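Local coordinates for type VI immunity protein Atu4351 (Agrobacterium fabrum, PDB 6ITW) that probably protects the bacterium from its own type VI secretion toxin, acting as the immunity partner of a cognate DNA-cleaving effector, at residues A[96-101]-A[130-135]; A[101-106]-A[121-126]; A[41-46]-A[57-62]; A[20-25]-A[62-67]. All coordinates share one frame; numbering follows the deposited sequence.

Contact 1: A[96-101]-A[130-135]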
# COMPACT_ATOMS: atom_id res chain seq x y z
N LEU A 96 -0.64 -0.41 1.37
CA LEU A 96 -1.49 -0.35 2.56
C LEU A 96 -0.59 -0.29 3.78
O LEU A 96 0.20 -1.23 4.03
CB LEU A 96 -2.42 -1.56 2.64
CG LEU A 96 -3.23 -1.73 3.93
CD1 LEU A 96 -3.97 -0.44 4.26
CD2 LEU A 96 -4.22 -2.88 3.82
N ALA A 97 -0.68 0.80 4.54
CA ALA A 97 0.20 1.04 5.68
C ALA A 97 -0.63 1.30 6.93
O ALA A 97 -1.78 1.74 6.86
CB ALA A 97 1.15 2.21 5.45
N TRP A 98 -0.04 1.04 8.08
CA TRP A 98 -0.70 1.33 9.35
C TRP A 98 0.05 2.46 10.04
O TRP A 98 1.24 2.33 10.35
CB TRP A 98 -0.76 0.10 10.24
CG TRP A 98 -1.39 0.39 11.55
CD1 TRP A 98 -0.74 0.62 12.74
CD2 TRP A 98 -2.79 0.51 11.82
NE1 TRP A 98 -1.67 0.85 13.73
CE2 TRP A 98 -2.93 0.78 13.20
CE3 TRP A 98 -3.94 0.38 11.03
CZ2 TRP A 98 -4.18 0.95 13.81
CZ3 TRP A 98 -5.19 0.55 11.63
CH2 TRP A 98 -5.29 0.83 13.01
N ASN A 99 -0.65 3.57 10.28
CA ASN A 99 -0.09 4.68 11.04
C ASN A 99 -0.58 4.55 12.48
O ASN A 99 -1.79 4.42 12.72
CB ASN A 99 -0.50 6.03 10.46
CG ASN A 99 -0.02 7.20 11.32
OD1 ASN A 99 -0.70 7.61 12.26
ND2 ASN A 99 1.18 7.70 11.01
N GLU A 100 0.37 4.60 13.43
CA GLU A 100 0.03 4.35 14.83
C GLU A 100 -0.91 5.41 15.41
O GLU A 100 -1.64 5.12 16.36
CB GLU A 100 1.30 4.29 15.68
CG GLU A 100 2.13 3.06 15.46
CD GLU A 100 3.46 3.17 16.16
OE1 GLU A 100 3.47 3.61 17.33
OE2 GLU A 100 4.50 2.84 15.55
N ASP A 101 -0.91 6.62 14.85
CA ASP A 101 -1.76 7.70 15.36
C ASP A 101 -3.06 7.85 14.59
O ASP A 101 -4.08 8.20 15.19
CB ASP A 101 -0.99 9.03 15.34
CG ASP A 101 0.34 8.95 16.07
OD1 ASP A 101 0.34 8.63 17.29
OD2 ASP A 101 1.40 9.18 15.43
N ILE A 130 -10.68 -3.20 14.20
CA ILE A 130 -11.73 -3.19 13.19
C ILE A 130 -11.31 -2.37 11.97
O ILE A 130 -11.60 -2.75 10.83
CB ILE A 130 -13.03 -2.65 13.83
CG1 ILE A 130 -13.55 -3.64 14.87
CG2 ILE A 130 -14.07 -2.31 12.78
CD1 ILE A 130 -14.56 -3.02 15.85
N ASN A 131 -10.65 -1.24 12.20
CA ASN A 131 -10.22 -0.36 11.11
C ASN A 131 -9.26 -1.08 10.17
O ASN A 131 -9.43 -1.05 8.95
CB ASN A 131 -9.55 0.90 11.69
CG ASN A 131 -9.11 1.90 10.61
OD1 ASN A 131 -7.97 1.88 10.14
ND2 ASN A 131 -10.03 2.78 10.22
N LEU A 132 -8.24 -1.73 10.73
CA LEU A 132 -7.33 -2.50 9.89
C LEU A 132 -8.06 -3.67 9.24
O LEU A 132 -7.77 -4.01 8.09
CB LEU A 132 -6.14 -2.99 10.71
CG LEU A 132 -5.00 -3.62 9.91
CD1 LEU A 132 -4.77 -2.93 8.54
CD2 LEU A 132 -3.73 -3.60 10.75
N GLY A 133 -9.00 -4.28 9.97
CA GLY A 133 -9.76 -5.38 9.40
C GLY A 133 -10.60 -4.95 8.21
O GLY A 133 -10.73 -5.68 7.23
N ILE A 134 -11.18 -3.76 8.29
CA ILE A 134 -11.94 -3.26 7.16
C ILE A 134 -11.01 -3.02 5.97
O ILE A 134 -11.33 -3.40 4.83
CB ILE A 134 -12.72 -1.99 7.55
CG1 ILE A 134 -13.87 -2.38 8.49
CG2 ILE A 134 -13.22 -1.25 6.30
CD1 ILE A 134 -14.52 -1.22 9.19
N ALA A 135 -9.84 -2.42 6.21
CA ALA A 135 -8.92 -2.15 5.11
C ALA A 135 -8.53 -3.45 4.41
O ALA A 135 -8.46 -3.49 3.18
CB ALA A 135 -7.68 -1.40 5.61
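Trp-98 meets helix 128-137 through the six-membered part of its indole, and here the contact is tight. CZ3 of Trp-98 lies 3.4 Å from Asn-131 OD1 and 3.8 Å from Leu-132 CB, while CE3 of Trp-98 touches Leu-132 CD2 at 4.0 Å. With CG opposite the backbone nitrogen (chi1 178°), the indole is carried out from strand 94-99 as far as the helix, and its plane stands 61° from the Asn-131 amide. Two residues earlier in the strand the fit slackens: the two methyls of Leu-96 straddle Ala-135, CD1 at 4.1 Å from its CB and CD2 at 4.2 Å. Beyond this seam, Ile-130 and Ile-134 sit on the solvent-facing side of the helix. Strand 96-99 and helix 130-135 run nearly antiparallel, at 172°, with a closest approach of their axes of 10.4 Å. The helix thus lies lengthwise over the mixed sheet, here on a strand within the GAD-like range, and Leu-87 of the neighbouring strand extends the floor beneath Leu-132. No hydrogen bond joins the segments. The Asn-131 oxygen beside the indole is satisfied by Thr-104 OG1, which lets a polar carbonyl sit within an otherwise apolar seam that holds by dispersion and shape.

Contact 2: A[101-106]-A[121-126]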
# COMPACT_ATOMS: atom_id res chain seq x y z
N ASP A 101 -0.91 6.62 14.85
CA ASP A 101 -1.76 7.70 15.36
C ASP A 101 -3.06 7.85 14.59
O ASP A 101 -4.08 8.20 15.19
CB ASP A 101 -0.99 9.03 15.34
CG ASP A 101 0.34 8.95 16.07
OD1 ASP A 101 0.34 8.63 17.29
OD2 ASP A 101 1.40 9.18 15.43
N TYR A 102 -3.06 7.59 13.28
CA TYR A 102 -4.23 7.89 12.46
C TYR A 102 -4.74 6.69 11.67
O TYR A 102 -5.64 6.84 10.83
CB TYR A 102 -3.92 9.07 11.54
CG TYR A 102 -3.56 10.34 12.30
CD1 TYR A 102 -4.55 11.16 12.86
CD2 TYR A 102 -2.23 10.71 12.49
CE1 TYR A 102 -4.20 12.34 13.58
CE2 TYR A 102 -1.87 11.86 13.20
CZ TYR A 102 -2.86 12.67 13.74
OH TYR A 102 -2.48 13.81 14.43
N LYS A 103 -4.22 5.48 11.96
CA LYS A 103 -4.67 4.21 11.39
C LYS A 103 -4.35 4.05 9.91
O LYS A 103 -3.28 4.45 9.43
CB LYS A 103 -6.18 3.98 11.58
CG LYS A 103 -6.87 4.62 12.78
CD LYS A 103 -6.38 4.14 14.12
CE LYS A 103 -7.39 4.50 15.22
NZ LYS A 103 -6.73 4.64 16.54
N THR A 104 -5.30 3.48 9.16
CA THR A 104 -5.07 3.01 7.81
C THR A 104 -4.62 4.15 6.90
O THR A 104 -5.26 5.21 6.82
CB THR A 104 -6.34 2.36 7.25
OG1 THR A 104 -6.62 1.16 7.98
CG2 THR A 104 -6.18 2.02 5.80
N THR A 105 -3.52 3.92 6.19
CA THR A 105 -2.90 4.90 5.31
C THR A 105 -2.64 4.23 3.96
O THR A 105 -2.35 3.03 3.92
CB THR A 105 -1.58 5.41 5.93
OG1 THR A 105 -1.82 5.94 7.24
CG2 THR A 105 -0.93 6.49 5.05
N GLU A 106 -2.77 4.98 2.87
CA GLU A 106 -2.46 4.47 1.53
C GLU A 106 -1.38 5.36 0.91
O GLU A 106 -1.51 6.59 0.91
CB GLU A 106 -3.71 4.42 0.63
CG GLU A 106 -4.86 3.50 1.14
CD GLU A 106 -6.08 3.45 0.18
OE1 GLU A 106 -5.93 3.82 -1.00
OE2 GLU A 106 -7.18 3.03 0.61
N LYS A 121 -11.21 12.69 9.55
CA LYS A 121 -12.32 12.40 10.45
C LYS A 121 -11.76 11.56 11.59
O LYS A 121 -11.01 10.61 11.35
CB LYS A 121 -13.47 11.69 9.73
CG LYS A 121 -13.77 10.27 10.19
CD LYS A 121 -15.00 9.71 9.47
CE LYS A 121 -15.06 8.18 9.52
NZ LYS A 121 -16.28 7.64 8.86
N GLU A 122 -12.08 11.96 12.82
CA GLU A 122 -11.46 11.33 13.98
C GLU A 122 -12.01 9.92 14.17
O GLU A 122 -13.21 9.67 14.02
CB GLU A 122 -11.71 12.16 15.23
CG GLU A 122 -10.74 11.92 16.35
CD GLU A 122 -10.93 12.90 17.49
OE1 GLU A 122 -12.08 13.36 17.69
OE2 GLU A 122 -9.93 13.22 18.18
N ILE A 123 -11.11 8.99 14.49
CA ILE A 123 -11.44 7.58 14.68
C ILE A 123 -11.13 7.23 16.13
O ILE A 123 -9.99 7.38 16.57
CB ILE A 123 -10.67 6.65 13.72
CG1 ILE A 123 -10.93 7.02 12.27
CG2 ILE A 123 -11.07 5.20 13.95
CD1 ILE A 123 -10.14 6.18 11.30
N PRO A 124 -12.11 6.75 16.91
CA PRO A 124 -11.81 6.34 18.29
C PRO A 124 -10.81 5.19 18.31
O PRO A 124 -10.86 4.27 17.49
CB PRO A 124 -13.18 5.91 18.83
CG PRO A 124 -14.04 5.68 17.59
CD PRO A 124 -13.54 6.63 16.56
N ALA A 125 -9.88 5.26 19.28
CA ALA A 125 -8.75 4.33 19.34
C ALA A 125 -9.17 2.88 19.57
O ALA A 125 -8.38 1.97 19.28
CB ALA A 125 -7.77 4.76 20.44
N GLU A 126 -10.38 2.64 20.07
CA GLU A 126 -10.85 1.27 20.24
C GLU A 126 -11.45 0.68 18.98
O GLU A 126 -12.06 -0.39 19.03
CB GLU A 126 -11.86 1.19 21.39
CG GLU A 126 -11.23 0.79 22.73
CD GLU A 126 -10.96 -0.71 22.86
OE1 GLU A 126 -11.94 -1.50 22.83
OE2 GLU A 126 -9.78 -1.11 23.00
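Lys-103 NZ lies against Ala-125, 3.5 Å from its CA and 4.0 Å from its CB, and hydrogen-bonds to OG of Ser-128 at the start of helix 128-137. The carbonyl oxygen of Ala-125 bonds to the same OG, so both sides of the contact grip one hydroxyl, although no hydrogen bond forms between the segments themselves. The methylene chain that leads there runs alongside Ile-123, the two side chains passing in opposite directions. Near its root, Lys-103 CG packs on the Ile-123 CD1 methyl at 3.9 Å; farther out, Lys-103 CE reaches the other branch, Ile-123 CG2, at 4.0 Å. A bend at chi2 (-63°) followed by two extended torsions sends the chain along this path toward the loop. At the strand end, Lys-103 has positive phi (69°) where the chain turns into strand 103-108, and its carbonyl oxygen accepts a 3.0 Å bond from Thr-105 OG1, which lies 22° from the carbonyl plane. Ile-123 packs beside the buried lysine methylenes, whereas Ala-125 meets the end of the chain at the exposed rim. The lysine thus works in two ways: its methylenes give apolar cover beside Ile-123, and its probably charged end ties the loop and helix start together through a shared serine hydroxyl.

Contact 3: A[41-46]-A[57-62]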
# COMPACT_ATOMS: atom_id res chain seq x y z
N LEU A 41 -1.55 -8.93 13.56
CA LEU A 41 -0.27 -9.62 13.65
C LEU A 41 -0.48 -11.12 13.83
O LEU A 41 0.26 -11.94 13.26
CB LEU A 41 0.57 -9.06 14.79
CG LEU A 41 1.11 -7.64 14.60
CD1 LEU A 41 1.77 -7.13 15.89
CD2 LEU A 41 2.09 -7.59 13.41
N ASP A 42 -1.51 -11.51 14.58
CA ASP A 42 -1.79 -12.93 14.73
C ASP A 42 -2.26 -13.55 13.42
O ASP A 42 -1.86 -14.67 13.08
CB ASP A 42 -2.82 -13.14 15.84
CG ASP A 42 -2.87 -14.60 16.30
OD1 ASP A 42 -1.77 -15.16 16.55
OD2 ASP A 42 -3.97 -15.18 16.40
N PHE A 43 -3.09 -12.83 12.65
CA PHE A 43 -3.40 -13.26 11.29
C PHE A 43 -2.12 -13.56 10.49
O PHE A 43 -1.97 -14.65 9.91
CB PHE A 43 -4.24 -12.18 10.61
CG PHE A 43 -4.47 -12.41 9.15
CD1 PHE A 43 -5.26 -13.48 8.72
CD2 PHE A 43 -3.88 -11.58 8.20
CE1 PHE A 43 -5.47 -13.70 7.35
CE2 PHE A 43 -4.10 -11.78 6.84
CZ PHE A 43 -4.89 -12.84 6.41
N ILE A 44 -1.15 -12.64 10.50
CA ILE A 44 0.09 -12.85 9.77
C ILE A 44 0.89 -14.02 10.35
O ILE A 44 1.52 -14.80 9.61
CB ILE A 44 0.92 -11.56 9.76
CG1 ILE A 44 0.17 -10.48 9.01
CG2 ILE A 44 2.30 -11.81 9.15
CD1 ILE A 44 -0.28 -10.90 7.64
N ARG A 45 0.90 -14.14 11.68
CA ARG A 45 1.60 -15.26 12.31
C ARG A 45 1.10 -16.59 11.77
O ARG A 45 1.88 -17.52 11.53
CB ARG A 45 1.43 -15.18 13.83
CG ARG A 45 2.02 -16.37 14.59
CD ARG A 45 1.68 -16.33 16.10
NE ARG A 45 2.44 -15.28 16.77
CZ ARG A 45 1.91 -14.16 17.25
NH1 ARG A 45 0.61 -13.93 17.16
NH2 ARG A 45 2.70 -13.26 17.83
N HIS A 46 -0.21 -16.70 11.55
CA HIS A 46 -0.80 -17.92 11.04
C HIS A 46 -0.65 -18.04 9.52
O HIS A 46 -0.16 -19.06 9.01
CB HIS A 46 -2.27 -17.97 11.43
CG HIS A 46 -2.50 -18.53 12.80
ND1 HIS A 46 -2.68 -17.73 13.90
CD2 HIS A 46 -2.56 -19.81 13.24
CE1 HIS A 46 -2.85 -18.49 14.97
NE2 HIS A 46 -2.78 -19.75 14.59
N PHE A 57 -3.14 -8.02 -4.81
CA PHE A 57 -2.64 -7.52 -3.53
C PHE A 57 -1.68 -8.57 -2.98
O PHE A 57 -1.85 -9.77 -3.21
CB PHE A 57 -3.79 -7.23 -2.54
CG PHE A 57 -3.33 -6.65 -1.21
CD1 PHE A 57 -3.19 -5.28 -1.03
CD2 PHE A 57 -3.07 -7.49 -0.13
CE1 PHE A 57 -2.79 -4.75 0.20
CE2 PHE A 57 -2.65 -6.98 1.10
CZ PHE A 57 -2.51 -5.61 1.27
N GLN A 58 -0.65 -8.12 -2.29
CA GLN A 58 0.27 -9.01 -1.62
C GLN A 58 0.65 -8.38 -0.29
O GLN A 58 0.67 -7.15 -0.18
CB GLN A 58 1.53 -9.28 -2.44
CG GLN A 58 2.39 -8.06 -2.67
CD GLN A 58 3.48 -8.32 -3.69
OE1 GLN A 58 4.62 -8.63 -3.34
NE2 GLN A 58 3.13 -8.18 -4.99
N PHE A 59 0.91 -9.21 0.71
CA PHE A 59 1.36 -8.72 2.00
C PHE A 59 2.87 -8.69 2.01
O PHE A 59 3.53 -9.45 1.29
CB PHE A 59 0.86 -9.60 3.15
CG PHE A 59 -0.61 -9.56 3.36
CD1 PHE A 59 -1.45 -10.45 2.66
CD2 PHE A 59 -1.18 -8.66 4.24
CE1 PHE A 59 -2.84 -10.42 2.85
CE2 PHE A 59 -2.57 -8.62 4.44
CZ PHE A 59 -3.39 -9.52 3.74
N CYS A 60 3.42 -7.80 2.83
CA CYS A 60 4.86 -7.62 2.91
C CYS A 60 5.27 -7.47 4.36
O CYS A 60 4.49 -7.08 5.23
CB CYS A 60 5.32 -6.39 2.10
SG CYS A 60 4.72 -4.77 2.72
N ASN A 61 6.54 -7.78 4.62
CA ASN A 61 7.12 -7.57 5.93
C ASN A 61 7.44 -6.09 6.12
O ASN A 61 8.29 -5.56 5.40
CB ASN A 61 8.38 -8.43 6.08
CG ASN A 61 8.92 -8.44 7.49
OD1 ASN A 61 8.93 -7.41 8.19
ND2 ASN A 61 9.38 -9.61 7.94
N PRO A 62 6.79 -5.39 7.07
CA PRO A 62 7.05 -3.94 7.24
C PRO A 62 8.51 -3.62 7.44
O PRO A 62 8.98 -2.55 7.02
CB PRO A 62 6.25 -3.56 8.49
CG PRO A 62 5.38 -4.73 8.80
CD PRO A 62 5.95 -5.93 8.14
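Phe-43 swings CG opposite its backbone nitrogen (chi1 172°), whereas Phe-59 keeps CG beside the nitrogen and opposite the carbonyl carbon (chi1 -67°); these two settings point the rings at each other between helix 38-47 and strand 57-59. They meet as an offset T-shaped pair. The edge of Phe-43 is directed toward the face of Phe-59, with centroids 5.9 Å apart and planes at 64°. The closest atoms are Phe-43 CE2 and Phe-59 CZ, 3.9 Å apart, with CZ lying near the plane of the Phe-43 ring. Ile-44, the next residue along the helix, adds a second apolar contact, slightly longer, its CD1 coming within 4.2 Å of Phe-59 CD2. Phe-59 is also held from its own strand: Phe-57 CE2 stands 3.6 Å above the Phe-59 ring plane, over the ring centre. Away from the aromatic pair the helix carries a salt bridge of 2.7 Å from Arg-45 NH1 to Asp-42 OD1, the guanidinium presenting its edge to the carboxylate, and Glu-26 is a second partner for the arginine. Trp-52 of strand 49-52 turns edge-to-face with Phe-59, and Tyr-8 stacks with Phe-43. Strand 57-59 lies between strands 84-90 and 49-52, and helix 38-47, which also brings Tyr-40 onto Phe-59, packs near outermost strand 49-52, touched by both Phe-43 and Ile-44.

Contact 4: A[20-25]-A[62-67]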
# COMPACT_ATOMS: atom_id res chain seq x y z
N ASN A 20 1.71 -18.77 -1.75
CA ASN A 20 3.17 -18.70 -1.66
C ASN A 20 3.65 -17.79 -0.53
O ASN A 20 4.42 -16.85 -0.77
CB ASN A 20 3.78 -18.24 -2.98
CG ASN A 20 3.38 -19.08 -4.16
OD1 ASN A 20 2.97 -18.55 -5.20
ND2 ASN A 20 3.52 -20.41 -4.03
N PRO A 21 3.22 -18.02 0.70
CA PRO A 21 3.54 -17.06 1.77
C PRO A 21 5.01 -17.11 2.18
O PRO A 21 5.64 -18.17 2.23
CB PRO A 21 2.64 -17.51 2.93
CG PRO A 21 2.47 -18.99 2.70
CD PRO A 21 2.43 -19.17 1.20
N GLU A 22 5.56 -15.92 2.45
CA GLU A 22 6.82 -15.77 3.16
C GLU A 22 6.51 -15.66 4.66
O GLU A 22 5.51 -15.05 5.05
CB GLU A 22 7.55 -14.53 2.63
CG GLU A 22 8.70 -13.97 3.45
CD GLU A 22 9.30 -12.69 2.81
OE1 GLU A 22 9.26 -11.62 3.47
OE2 GLU A 22 9.81 -12.75 1.66
N ILE A 23 7.36 -16.28 5.49
CA ILE A 23 7.16 -16.32 6.94
C ILE A 23 7.56 -14.98 7.55
O ILE A 23 8.60 -14.41 7.20
CB ILE A 23 7.97 -17.46 7.57
CG1 ILE A 23 7.30 -18.80 7.31
CG2 ILE A 23 8.15 -17.26 9.08
CD1 ILE A 23 8.11 -19.97 7.84
N MSE A 24 6.75 -14.48 8.47
CA MSE A 24 7.19 -13.33 9.27
C MSE A 24 7.61 -13.85 10.64
O MSE A 24 6.78 -14.40 11.38
CB MSE A 24 6.10 -12.26 9.40
CG MSE A 24 6.61 -10.98 10.02
SE MSE A 24 5.34 -9.52 10.10
CE MSE A 24 5.22 -9.16 8.26
N GLY A 25 8.90 -13.71 10.96
CA GLY A 25 9.45 -14.31 12.17
C GLY A 25 8.94 -13.64 13.44
O GLY A 25 8.43 -12.52 13.45
N PRO A 62 6.79 -5.39 7.07
CA PRO A 62 7.05 -3.94 7.24
C PRO A 62 8.51 -3.62 7.44
O PRO A 62 8.98 -2.55 7.02
CB PRO A 62 6.25 -3.56 8.49
CG PRO A 62 5.38 -4.73 8.80
CD PRO A 62 5.95 -5.93 8.14
N GLU A 63 9.24 -4.52 8.10
CA GLU A 63 10.66 -4.30 8.32
C GLU A 63 11.41 -4.20 6.99
O GLU A 63 12.32 -3.37 6.86
CB GLU A 63 11.22 -5.42 9.20
CG GLU A 63 12.62 -5.13 9.75
CD GLU A 63 12.65 -3.96 10.74
OE1 GLU A 63 11.58 -3.46 11.18
OE2 GLU A 63 13.77 -3.53 11.08
N LYS A 64 11.02 -4.99 5.99
CA LYS A 64 11.76 -5.03 4.72
C LYS A 64 11.49 -3.80 3.85
O LYS A 64 12.33 -3.47 3.01
CB LYS A 64 11.42 -6.32 3.96
CG LYS A 64 12.06 -7.56 4.64
CD LYS A 64 11.52 -8.91 4.15
CE LYS A 64 11.86 -9.19 2.69
NZ LYS A 64 11.74 -10.65 2.35
N TYR A 65 10.37 -3.12 4.05
CA TYR A 65 9.99 -1.97 3.23
C TYR A 65 9.98 -0.64 3.99
O TYR A 65 9.43 0.34 3.48
CB TYR A 65 8.61 -2.22 2.60
CG TYR A 65 8.65 -3.35 1.58
CD1 TYR A 65 8.61 -4.69 1.98
CD2 TYR A 65 8.77 -3.08 0.22
CE1 TYR A 65 8.66 -5.73 1.06
CE2 TYR A 65 8.83 -4.12 -0.72
CZ TYR A 65 8.77 -5.44 -0.29
OH TYR A 65 8.81 -6.47 -1.19
N LYS A 66 10.59 -0.56 5.18
CA LYS A 66 10.51 0.67 5.98
C LYS A 66 11.26 1.83 5.33
O LYS A 66 10.89 3.00 5.51
CB LYS A 66 11.03 0.43 7.40
CG LYS A 66 12.51 0.03 7.44
CD LYS A 66 12.89 -0.69 8.74
CE LYS A 66 13.12 0.27 9.90
NZ LYS A 66 14.10 -0.30 10.87
N SER A 67 12.31 1.54 4.56
CA SER A 67 12.98 2.61 3.83
C SER A 67 12.04 3.29 2.84
O SER A 67 12.18 4.50 2.59
CB SER A 67 14.21 2.08 3.10
OG SER A 67 13.86 1.05 2.19
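Glu-22 and Lys-64 approach each other from opposite directions, and the ammonium comes equally near both carboxylate oxygens: Lys-64 NZ is 2.9 Å from Glu-22 OE1 and 2.9 Å from Glu-22 OE2. It is displaced from the plane of the carboxylate, in keeping with two hydrogen bonds that are weak in geometry, yet together they make a salt bridge shared over the two oxygens. Glu-22 contributes an extended chain, while the bend of Lys-64 at chi3 (66°) swings its CE, 3.6 Å from Glu-22 OE1, and the ammonium onto the carboxylate. The second pair crosses at about a right angle. Met-24, a selenomethionine in this crystal, meets one corner of the Pro-62 ring with its terminal methyl, a tight contact that puts CE of Met-24 3.3 Å from CD of Pro-62 and SE at 4.1 Å from the same carbon. A turn at chi3 (-69°) of Met-24 tips that methyl toward the proline. Leu-49 of strand 49-52 also packs on both Glu-22 and Met-24, and Tyr-32 lies against Pro-62, so the connection leading into helix 66-73 is pinned beside the entry to helix 26-31. Polar and apolar contacts lie side by side. The buried selenomethionine and proline give close, uncharged packing, while the ion pair sits nearer solvent, where water would probably compete with its two weak bonds.

In the fold
Contacts 1 and 3 are buried and held by aromatic and aliphatic packing, each setting a helix on a different region of the same mixed sheet; they touch where Leu-96 CB meets Phe-57 CE1. Contacts 2 and 4 are only partly buried and use lysines differently: a buried one packs its methylenes and hydrogen-bonds to a serine in contact 2, whereas an exposed one forms a salt bridge in contact 4. Contact 2 is nested in the chain loop closed by contact 1, sharing Asp-101 and a probable Thr-104 to Asn-131 hydrogen bond. Contact 3 is similarly nested within contact 4, sharing Pro-62. Contacts 2 and 4 do not touch, their centres lying about 23 Å apart.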